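Local coordinates for protein Fe-S binding reductase, putative (Thermus thermophilus, PDB 2D4P) that is of unknown function but has the fold of the GNAT acetyltransferases and may therefore transfer acyl groups, at residues Leu11-Arg16 and Ser37-Glu42; Ala50-Val55 and Thr61-Thr66; Thr66-Arg71 and Arg77-Ala82; Val95-Asp100 and Glu108-Glu113. One frame throughout, in Å; residues are numbered along the deposited sequence.

In the fold
The four contacts show how one mixed sheet gathers helices on its two faces. Interactions 1 and 3 are buried, whereas interactions 2 and 4 are only partly so. Interaction 2 lies within the sheet: a backbone-bonded hairpin, buried where A52, V63 and V65 share the face toward helix 73-89 and more exposed at T66, A54 and V55. Interactions 1, 3 and 4 join helices to strands by leucine and isoleucine methyls, and only interaction 1 has a salt bridge between its two segments, with a bridging water. Interactions 2 and 3 share T66 and strand 61-70, and V63 and V65 bond to A96 of interaction 4. E113 of interaction 4 pairs with R77 and R81 of interaction 3.

Interaction 1 of 4, residues Leu11-Arg16 and Ser37-Glu42; sequences LDRLNR and SFLAEE
R13 and L14 are the two residues of helix 11-16 that touch strand 38-42, R13 by its charge and its aliphatic chain, L14 by a methyl group. R13 comes first, its CA-CB bond directed at the strand and its chain extended from CG to NE. The aliphatic part crosses L39 at about a right angle, with R13 CD 4.1 Å from L39 CD2. Further out, R13 NE lies 3.5 Å from E41 OE2. This is a salt bridge of charges alone: the carboxylate oxygen sits well out of the guanidinium plane, the two planes are 55° apart, and no N-H points at it. The directed link runs instead through a water at the guanidinium edge, in its plane, which accepts from R13 NE at 2.9 Å and donates to E41 OE2 at 2.7 Å. E41 OE2 also pairs with R4 of strand 2-4, so two arginines probably help to hold this buried carboxylate ionised.

The helix runs across the strand, their axes at 80° and 10.0 Å apart at closest approach, as one of the helices that flank the central sheet of this GNAT-like fold. One residue on, L14 makes the wholly apolar part of the contact. With CG beside the backbone N and anti to the carbonyl carbon (chi1 -69°), the leucine sends CD2 to within 3.7 Å of L39 CD1. L39 thus meets both neighbours, offering CD1 to L14 and CD2 to R13. L14 also packs on F49 of strand 45-56, and R13 on P46.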
# COMPACT_ATOMS: atom_id res chain seq x y z
N LEU A 11 11.70 -2.49 10.60
CA LEU A 11 12.46 -2.42 9.35
C LEU A 11 12.79 -3.83 8.76
O LEU A 11 12.50 -4.10 7.59
CB LEU A 11 13.71 -1.55 9.55
CG LEU A 11 14.57 -1.31 8.32
CD1 LEU A 11 13.80 -0.61 7.22
CD2 LEU A 11 15.81 -0.53 8.73
N ASP A 12 13.33 -4.74 9.57
CA ASP A 12 13.59 -6.12 9.13
C ASP A 12 12.38 -6.90 8.64
O ASP A 12 12.46 -7.61 7.64
CB ASP A 12 14.29 -6.90 10.25
CG ASP A 12 15.69 -6.43 10.49
OD1 ASP A 12 16.19 -5.68 9.64
OD2 ASP A 12 16.38 -6.78 11.48
N ARG A 13 11.27 -6.78 9.36
CA ARG A 13 10.01 -7.40 8.97
C ARG A 13 9.55 -6.91 7.61
O ARG A 13 9.13 -7.71 6.78
CB ARG A 13 8.91 -7.05 9.98
CG ARG A 13 9.01 -7.72 11.32
CD ARG A 13 7.84 -7.31 12.20
NE ARG A 13 7.75 -8.02 13.46
CZ ARG A 13 8.37 -7.66 14.57
NH1 ARG A 13 9.17 -6.60 14.59
NH2 ARG A 13 8.20 -8.39 15.67
N LEU A 14 9.62 -5.59 7.38
CA LEU A 14 9.25 -5.05 6.08
C LEU A 14 10.13 -5.64 4.99
O LEU A 14 9.65 -6.05 3.95
CB LEU A 14 9.35 -3.53 6.05
CG LEU A 14 8.32 -2.76 6.89
CD1 LEU A 14 8.49 -1.25 6.60
CD2 LEU A 14 6.94 -3.18 6.55
N ASN A 15 11.43 -5.70 5.25
CA ASN A 15 12.37 -6.12 4.24
C ASN A 15 12.29 -7.61 4.00
O ASN A 15 12.58 -8.10 2.91
CB ASN A 15 13.76 -5.63 4.61
CG ASN A 15 13.96 -4.19 4.20
OD1 ASN A 15 14.02 -3.90 3.02
ND2 ASN A 15 14.01 -3.28 5.17
N ARG A 16 11.83 -8.36 5.00
CA ARG A 16 11.54 -9.78 4.77
C ARG A 16 10.44 -9.96 3.72
O ARG A 16 10.38 -11.00 3.05
CB ARG A 16 11.13 -10.48 6.08
CG ARG A 16 12.30 -11.05 6.85
CD ARG A 16 11.91 -11.54 8.24
NE ARG A 16 11.07 -12.73 8.15
CZ ARG A 16 10.35 -13.25 9.14
NH1 ARG A 16 10.33 -12.66 10.35
NH2 ARG A 16 9.63 -14.35 8.92
N SER A 37 -0.11 4.02 5.98
CA SER A 37 0.75 2.86 5.68
C SER A 37 0.66 1.84 6.82
O SER A 37 0.57 2.20 8.00
CB SER A 37 2.19 3.34 5.48
OG SER A 37 2.25 4.26 4.41
N PHE A 38 0.67 0.56 6.44
CA PHE A 38 0.40 -0.54 7.36
C PHE A 38 1.26 -1.76 7.13
O PHE A 38 1.75 -1.99 6.04
CB PHE A 38 -1.09 -0.92 7.28
CG PHE A 38 -1.98 0.19 7.66
CD1 PHE A 38 -2.43 1.08 6.71
CD2 PHE A 38 -2.30 0.41 9.00
CE1 PHE A 38 -3.18 2.15 7.06
CE2 PHE A 38 -3.09 1.49 9.38
CZ PHE A 38 -3.55 2.35 8.40
N LEU A 39 1.40 -2.55 8.20
CA LEU A 39 2.01 -3.87 8.19
C LEU A 39 0.94 -4.90 8.54
O LEU A 39 0.11 -4.65 9.42
CB LEU A 39 3.12 -3.91 9.25
CG LEU A 39 3.90 -5.21 9.51
CD1 LEU A 39 4.78 -5.58 8.31
CD2 LEU A 39 4.75 -5.07 10.76
N ALA A 40 0.96 -6.02 7.81
CA ALA A 40 0.15 -7.19 8.09
C ALA A 40 1.03 -8.26 8.74
O ALA A 40 2.15 -8.47 8.29
CB ALA A 40 -0.42 -7.75 6.81
N GLU A 41 0.50 -8.93 9.75
CA GLU A 41 1.22 -9.94 10.51
C GLU A 41 0.28 -11.08 10.85
O GLU A 41 -0.82 -10.80 11.24
CB GLU A 41 1.57 -9.37 11.88
CG GLU A 41 2.80 -8.55 11.93
CD GLU A 41 3.06 -8.03 13.32
OE1 GLU A 41 2.15 -7.87 14.21
OE2 GLU A 41 4.22 -7.75 13.53
N GLU A 42 0.75 -12.32 10.78
CA GLU A 42 0.03 -13.50 11.30
C GLU A 42 0.84 -14.03 12.45
O GLU A 42 1.90 -14.64 12.25
CB GLU A 42 -0.10 -14.59 10.22
CG GLU A 42 -0.98 -15.77 10.61
CD GLU A 42 -2.45 -15.42 10.53
OE1 GLU A 42 -3.04 -15.53 9.43
OE2 GLU A 42 -2.99 -15.02 11.56
O HOH W 1 5.69 -9.77 12.41

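Interaction 2 of 4, residues Ala50-Val55 and Thr61-Thr66; sequences ALAQAV and TTVLVT
V55 and T62 are joined by two backbone hydrogen bonds, V55 N to T62 O at 2.7 Å and T62 N to V55 O at 2.9 Å, both close to straight. Q53 and L64 form the next hydrogen-bonded pair, with Q53 N to L64 O at 3.0 Å and L64 N to Q53 O at 2.9 Å. Toward A50 the pattern weakens, since T66 N makes only a weak, bent bond (125°) to L51 O. There T66 and R67 both face L51, a classic beta bulge in this antiparallel hairpin of strands 45-56 and 61-70, at the centre of the sheet.

A side-chain bond supplements the backbone beside the bulge. Q53 NE2 donates to T66 OG1 at 3.3 Å, nearly straight (169°) and with the hydroxyl oxygen in the amide plane; the glutamine chain is extended beyond CG, and its end crosses to the opposite strand.

A52 and A54 share one face with V63 and V65. A52 CB meets V63 CG1 at 3.9 Å and also touches V65 CG2, while A54 CB rests on T61 CG2 at 3.7 Å. Helix 73-89 packs on V63 and V65 through V83.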
# COMPACT_ATOMS: atom_id res chain seq x y z
N ALA A 50 1.77 -2.12 3.16
CA ALA A 50 1.30 -1.14 2.19
C ALA A 50 1.95 0.20 2.52
O ALA A 50 1.88 0.65 3.65
CB ALA A 50 -0.21 -1.01 2.21
N LEU A 51 2.60 0.80 1.51
CA LEU A 51 3.15 2.15 1.62
C LEU A 51 2.23 3.05 0.84
O LEU A 51 2.07 2.87 -0.35
CB LEU A 51 4.55 2.21 1.00
CG LEU A 51 5.52 1.17 1.54
CD1 LEU A 51 6.87 1.46 0.92
CD2 LEU A 51 5.58 1.13 3.07
N ALA A 52 1.59 3.96 1.54
CA ALA A 52 0.58 4.84 0.96
C ALA A 52 0.70 6.25 1.53
O ALA A 52 1.20 6.46 2.62
CB ALA A 52 -0.82 4.30 1.16
N GLN A 53 0.22 7.23 0.76
CA GLN A 53 0.37 8.63 1.12
C GLN A 53 -0.68 9.49 0.46
O GLN A 53 -1.22 9.15 -0.60
CB GLN A 53 1.77 9.16 0.72
CG GLN A 53 1.99 9.21 -0.79
CD GLN A 53 3.43 9.60 -1.13
OE1 GLN A 53 3.84 10.73 -0.82
NE2 GLN A 53 4.19 8.67 -1.70
N ALA A 54 -0.96 10.62 1.11
CA ALA A 54 -1.89 11.60 0.59
C ALA A 54 -1.25 12.53 -0.40
O ALA A 54 -0.14 13.05 -0.17
CB ALA A 54 -2.52 12.41 1.72
N VAL A 55 -1.96 12.72 -1.51
CA VAL A 55 -1.56 13.61 -2.58
C VAL A 55 -2.71 14.59 -2.85
O VAL A 55 -3.80 14.16 -3.22
CB VAL A 55 -1.26 12.85 -3.86
CG1 VAL A 55 -0.86 13.84 -5.01
CG2 VAL A 55 -0.15 11.80 -3.63
N THR A 61 -8.31 15.34 -2.04
CA THR A 61 -7.09 14.57 -1.83
C THR A 61 -7.29 13.14 -2.29
O THR A 61 -8.39 12.59 -2.20
CB THR A 61 -6.73 14.64 -0.35
OG1 THR A 61 -6.45 16.00 -0.00
CG2 THR A 61 -5.48 13.82 0.02
N THR A 62 -6.24 12.55 -2.85
CA THR A 62 -6.20 11.14 -3.15
C THR A 62 -5.15 10.48 -2.28
O THR A 62 -4.09 11.07 -2.04
CB THR A 62 -5.79 10.93 -4.64
OG1 THR A 62 -6.82 11.45 -5.50
CG2 THR A 62 -5.68 9.46 -4.96
N VAL A 63 -5.44 9.26 -1.80
CA VAL A 63 -4.41 8.45 -1.20
C VAL A 63 -3.89 7.49 -2.25
O VAL A 63 -4.65 6.70 -2.80
CB VAL A 63 -4.92 7.72 0.08
CG1 VAL A 63 -3.97 6.55 0.42
CG2 VAL A 63 -4.98 8.72 1.23
N LEU A 64 -2.61 7.61 -2.59
CA LEU A 64 -1.96 6.72 -3.51
C LEU A 64 -1.18 5.64 -2.77
O LEU A 64 -0.36 5.94 -1.89
CB LEU A 64 -1.00 7.51 -4.39
CG LEU A 64 -0.35 6.77 -5.55
CD1 LEU A 64 -1.36 6.16 -6.56
CD2 LEU A 64 0.62 7.75 -6.25
N VAL A 65 -1.47 4.40 -3.11
CA VAL A 65 -0.71 3.27 -2.60
C VAL A 65 0.49 3.08 -3.54
O VAL A 65 0.37 2.54 -4.64
CB VAL A 65 -1.55 1.97 -2.52
CG1 VAL A 65 -0.72 0.87 -1.89
CG2 VAL A 65 -2.85 2.17 -1.76
N THR A 66 1.62 3.54 -3.08
CA THR A 66 2.87 3.52 -3.76
C THR A 66 3.38 2.12 -3.94
O THR A 66 3.99 1.77 -4.97
CB THR A 66 3.85 4.42 -2.90
OG1 THR A 66 3.23 5.73 -2.75
CG2 THR A 66 5.07 4.63 -3.61

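Interaction 3 of 4, residues Thr66-Arg71 and Arg77-Ala82; sequences TRIEGR and RGLLRA
I68 lays its CD1 methyl over the side of helix 77-82, between L79 and L80. The isoleucine leaves strand 66-70 toward the helix with CG1 anti to the backbone N (chi1 -171°) and CD1 in turn extended, which carries the methyl out from the strand to the helix. There CD1 stands 4.0 Å from L79 CB and 3.9 Å from L80 CD2, and the I68 and L80 side chains meet at about a right angle.

L79 reaches in the other direction, with its CB bond directed at the strand and its CD1 set 3.5 Å from the backbone oxygen E69 O. This is a van der Waals approach to a carbonyl; no hydrogen bond crosses between the two segments. The strand and helix belong to the beta-alpha-beta unit of strand 61-70, helix 73-89 and strand 94-97, part of the GNAT-type core, and they run at 145° to each other with their axes 9.3 Å apart.

On the other face of the strand the chemistry turns polar, with a salt bridge in which R67 NE donates to E69 OE2 at 2.8 Å. The oxygen uses its anti lone pair and lies within 1° of the guanidinium plane, and the same arginine also donates to the backbone oxygens of A18 and R21. L106 of helix 104-112 packs against I68, while L79 touches F38 and A40 of strand 38-42.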
# COMPACT_ATOMS: atom_id res chain seq x y z
N THR A 66 1.62 3.54 -3.08
CA THR A 66 2.87 3.52 -3.76
C THR A 66 3.38 2.12 -3.94
O THR A 66 3.99 1.77 -4.97
CB THR A 66 3.85 4.42 -2.90
OG1 THR A 66 3.23 5.73 -2.75
CG2 THR A 66 5.07 4.63 -3.61
N ARG A 67 3.18 1.30 -2.91
CA ARG A 67 3.62 -0.06 -2.91
C ARG A 67 2.77 -0.93 -2.01
O ARG A 67 2.46 -0.53 -0.89
CB ARG A 67 5.07 -0.15 -2.43
CG ARG A 67 5.63 -1.53 -2.60
CD ARG A 67 7.10 -1.57 -2.46
NE ARG A 67 7.60 -2.93 -2.67
CZ ARG A 67 8.85 -3.27 -2.40
NH1 ARG A 67 9.68 -2.36 -1.91
NH2 ARG A 67 9.24 -4.53 -2.59
N ILE A 68 2.46 -2.13 -2.49
CA ILE A 68 1.80 -3.11 -1.63
C ILE A 68 2.43 -4.47 -1.91
O ILE A 68 2.70 -4.82 -3.06
CB ILE A 68 0.26 -3.09 -1.81
CG1 ILE A 68 -0.39 -3.98 -0.73
CG2 ILE A 68 -0.19 -3.54 -3.21
CD1 ILE A 68 -1.94 -3.91 -0.73
N GLU A 69 2.71 -5.19 -0.83
CA GLU A 69 3.26 -6.51 -0.88
C GLU A 69 2.45 -7.38 0.05
O GLU A 69 2.01 -6.92 1.11
CB GLU A 69 4.74 -6.52 -0.49
CG GLU A 69 5.64 -5.63 -1.33
CD GLU A 69 5.74 -6.02 -2.80
OE1 GLU A 69 5.37 -7.15 -3.17
OE2 GLU A 69 6.21 -5.18 -3.60
N GLY A 70 2.27 -8.64 -0.32
CA GLY A 70 1.53 -9.56 0.53
C GLY A 70 1.63 -11.02 0.12
O GLY A 70 1.69 -11.34 -1.07
N ARG A 71 1.63 -11.89 1.12
CA ARG A 71 1.85 -13.31 0.94
C ARG A 71 0.58 -14.10 0.64
O ARG A 71 0.65 -15.32 0.35
CB ARG A 71 2.51 -13.85 2.18
CG ARG A 71 3.97 -13.51 2.26
CD ARG A 71 4.78 -14.61 2.93
NE ARG A 71 5.60 -14.07 4.00
CZ ARG A 71 6.13 -14.78 4.99
NH1 ARG A 71 5.95 -16.10 5.04
NH2 ARG A 71 6.86 -14.15 5.91
N ARG A 77 -5.94 -8.02 1.02
CA ARG A 77 -7.26 -7.44 1.29
C ARG A 77 -7.29 -6.61 2.56
O ARG A 77 -7.84 -5.51 2.59
CB ARG A 77 -8.34 -8.52 1.37
CG ARG A 77 -8.74 -9.11 0.06
CD ARG A 77 -9.92 -10.07 0.22
NE ARG A 77 -11.11 -9.37 0.69
CZ ARG A 77 -12.26 -9.98 0.98
NH1 ARG A 77 -12.40 -11.29 0.85
NH2 ARG A 77 -13.29 -9.27 1.41
N GLY A 78 -6.69 -7.12 3.64
CA GLY A 78 -6.71 -6.44 4.91
C GLY A 78 -5.89 -5.17 4.88
O GLY A 78 -6.27 -4.16 5.49
N LEU A 79 -4.77 -5.19 4.15
CA LEU A 79 -3.98 -3.99 3.95
C LEU A 79 -4.79 -2.92 3.19
O LEU A 79 -4.82 -1.74 3.55
CB LEU A 79 -2.68 -4.30 3.22
CG LEU A 79 -1.63 -5.08 4.01
CD1 LEU A 79 -0.62 -5.68 3.12
CD2 LEU A 79 -1.00 -4.23 5.10
N LEU A 80 -5.48 -3.34 2.13
CA LEU A 80 -6.31 -2.40 1.39
C LEU A 80 -7.39 -1.82 2.27
O LEU A 80 -7.66 -0.63 2.21
CB LEU A 80 -6.93 -3.06 0.16
CG LEU A 80 -5.93 -3.45 -0.92
CD1 LEU A 80 -6.63 -4.35 -1.91
CD2 LEU A 80 -5.31 -2.19 -1.59
N ARG A 81 -8.00 -2.65 3.10
CA ARG A 81 -9.05 -2.20 3.99
C ARG A 81 -8.50 -1.18 4.98
O ARG A 81 -9.16 -0.16 5.31
CB ARG A 81 -9.68 -3.39 4.75
CG ARG A 81 -10.67 -4.18 3.92
CD ARG A 81 -11.60 -5.08 4.73
NE ARG A 81 -10.88 -5.83 5.74
CZ ARG A 81 -10.32 -7.03 5.55
NH1 ARG A 81 -10.42 -7.65 4.38
NH2 ARG A 81 -9.67 -7.60 6.57
N ALA A 82 -7.28 -1.42 5.46
CA ALA A 82 -6.69 -0.53 6.45
C ALA A 82 -6.38 0.81 5.77
O ALA A 82 -6.63 1.88 6.33
CB ALA A 82 -5.42 -1.15 7.04

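Interaction 4 of 4, residues Val95-Asp100 and Glu108-Glu113; sequences VALHLD and EALKAE
L110 is the one residue of helix 108-112 that touches segment 95-100, and it does so with both of its methyl branches. The closer part is with L99: L110 CD1 lies 4.0 Å from both L99 CD1 and L99 CD2, so that one methyl rests in the fork of the other leucine. L99 and L110 lie alongside one another, pointing opposite ways. The CB bond of L110 is directed at segment 95-100, and a first torsion that turns CG opposite the carbonyl carbon (chi1 -75°) brings CD1 into that fork.

The second branch is held less closely. L110 CD2 meets L97 CD1 at 4.3 Å, a wider spacing, although the CB bond of L97 also points to the helix. No hydrogen bond or salt bridge crosses between the segments, and L97 and L110 have their CA atoms 9.4 Å apart, a distance spanned wholly by side chains. H98 and D100, which flank L99, lie exposed and make no contact with the helix. On the helix, E108, K111 and A112 are likewise exposed.

L110 itself is buried, and other parts of the chain complete its surroundings. L80 of helix 73-89 and F115 also pack on it, while L106, one turn earlier in helix 104-112, touches both L97 and L99. Strand 94-97 is an outermost strand of the sheet, bonded through A96 to V63 and V65 of strand 61-70, and helix 104-112 lies beside helix 73-89, to which E113 is tied by salt bridges with R77 and R81.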
# COMPACT_ATOMS: atom_id res chain seq x y z
N VAL A 95 -8.90 6.42 -3.32
CA VAL A 95 -7.67 5.69 -3.13
C VAL A 95 -7.32 5.08 -4.49
O VAL A 95 -8.17 4.52 -5.18
CB VAL A 95 -7.83 4.58 -2.08
CG1 VAL A 95 -6.57 3.78 -1.92
CG2 VAL A 95 -8.35 5.14 -0.70
N ALA A 96 -6.06 5.19 -4.86
CA ALA A 96 -5.58 4.72 -6.16
C ALA A 96 -4.30 3.92 -6.02
O ALA A 96 -3.53 4.12 -5.07
CB ALA A 96 -5.34 5.92 -7.11
N LEU A 97 -4.07 3.03 -6.99
CA LEU A 97 -2.91 2.15 -6.98
C LEU A 97 -2.55 1.89 -8.44
O LEU A 97 -3.44 1.74 -9.28
CB LEU A 97 -3.31 0.84 -6.28
CG LEU A 97 -2.32 -0.26 -5.99
CD1 LEU A 97 -2.72 -1.00 -4.75
CD2 LEU A 97 -2.24 -1.21 -7.16
N HIS A 98 -1.26 1.82 -8.75
CA HIS A 98 -0.79 1.39 -10.07
C HIS A 98 -0.49 -0.12 -10.04
O HIS A 98 0.46 -0.57 -9.40
CB HIS A 98 0.44 2.21 -10.51
CG HIS A 98 0.21 3.70 -10.52
ND1 HIS A 98 1.24 4.61 -10.40
CD2 HIS A 98 -0.91 4.44 -10.68
CE1 HIS A 98 0.75 5.84 -10.44
NE2 HIS A 98 -0.55 5.77 -10.61
N LEU A 99 -1.34 -0.90 -10.68
CA LEU A 99 -1.34 -2.35 -10.60
C LEU A 99 -0.53 -3.01 -11.77
O LEU A 99 -0.75 -2.71 -12.92
CB LEU A 99 -2.80 -2.83 -10.60
CG LEU A 99 -3.10 -4.32 -10.84
CD1 LEU A 99 -2.61 -5.20 -9.68
CD2 LEU A 99 -4.58 -4.56 -11.15
N ASP A 100 0.39 -3.90 -11.44
CA ASP A 100 0.94 -4.84 -12.44
C ASP A 100 -0.11 -5.93 -12.57
O ASP A 100 -0.37 -6.64 -11.62
CB ASP A 100 2.25 -5.40 -11.92
CG ASP A 100 2.81 -6.50 -12.77
OD1 ASP A 100 2.24 -6.89 -13.82
OD2 ASP A 100 3.86 -7.07 -12.41
N GLU A 108 -7.25 -9.91 -7.41
CA GLU A 108 -8.34 -10.50 -6.66
C GLU A 108 -8.70 -9.67 -5.42
O GLU A 108 -9.86 -9.44 -5.16
CB GLU A 108 -8.01 -11.94 -6.23
CG GLU A 108 -9.09 -12.55 -5.33
CD GLU A 108 -8.89 -14.04 -5.05
OE1 GLU A 108 -8.16 -14.70 -5.84
OE2 GLU A 108 -9.47 -14.51 -4.05
N ALA A 109 -7.69 -9.23 -4.68
CA ALA A 109 -7.92 -8.46 -3.45
C ALA A 109 -8.57 -7.09 -3.74
O ALA A 109 -9.47 -6.64 -3.03
CB ALA A 109 -6.60 -8.28 -2.70
N LEU A 110 -8.09 -6.44 -4.81
CA LEU A 110 -8.63 -5.15 -5.24
C LEU A 110 -10.11 -5.25 -5.57
O LEU A 110 -10.90 -4.43 -5.16
CB LEU A 110 -7.85 -4.63 -6.43
CG LEU A 110 -6.46 -4.06 -6.10
CD1 LEU A 110 -5.56 -3.93 -7.32
CD2 LEU A 110 -6.57 -2.71 -5.38
N LYS A 111 -10.48 -6.26 -6.35
CA LYS A 111 -11.89 -6.45 -6.69
C LYS A 111 -12.72 -6.72 -5.44
O LYS A 111 -13.82 -6.18 -5.27
CB LYS A 111 -12.02 -7.57 -7.73
CG LYS A 111 -13.43 -7.79 -8.22
CD LYS A 111 -13.48 -8.59 -9.50
CE LYS A 111 -14.91 -8.96 -9.87
NZ LYS A 111 -14.92 -10.02 -10.94
N ALA A 112 -12.19 -7.52 -4.52
CA ALA A 112 -12.91 -7.88 -3.31
C ALA A 112 -13.12 -6.67 -2.40
O ALA A 112 -14.07 -6.62 -1.66
CB ALA A 112 -12.21 -9.02 -2.54
N GLU A 113 -12.21 -5.70 -2.45
CA GLU A 113 -12.33 -4.53 -1.62
C GLU A 113 -12.83 -3.28 -2.36
O GLU A 113 -12.61 -2.14 -1.91
CB GLU A 113 -10.99 -4.25 -0.92
CG GLU A 113 -10.51 -5.35 0.02
CD GLU A 113 -11.54 -5.76 1.06
OE1 GLU A 113 -12.37 -4.93 1.48
OE2 GLU A 113 -11.55 -6.93 1.48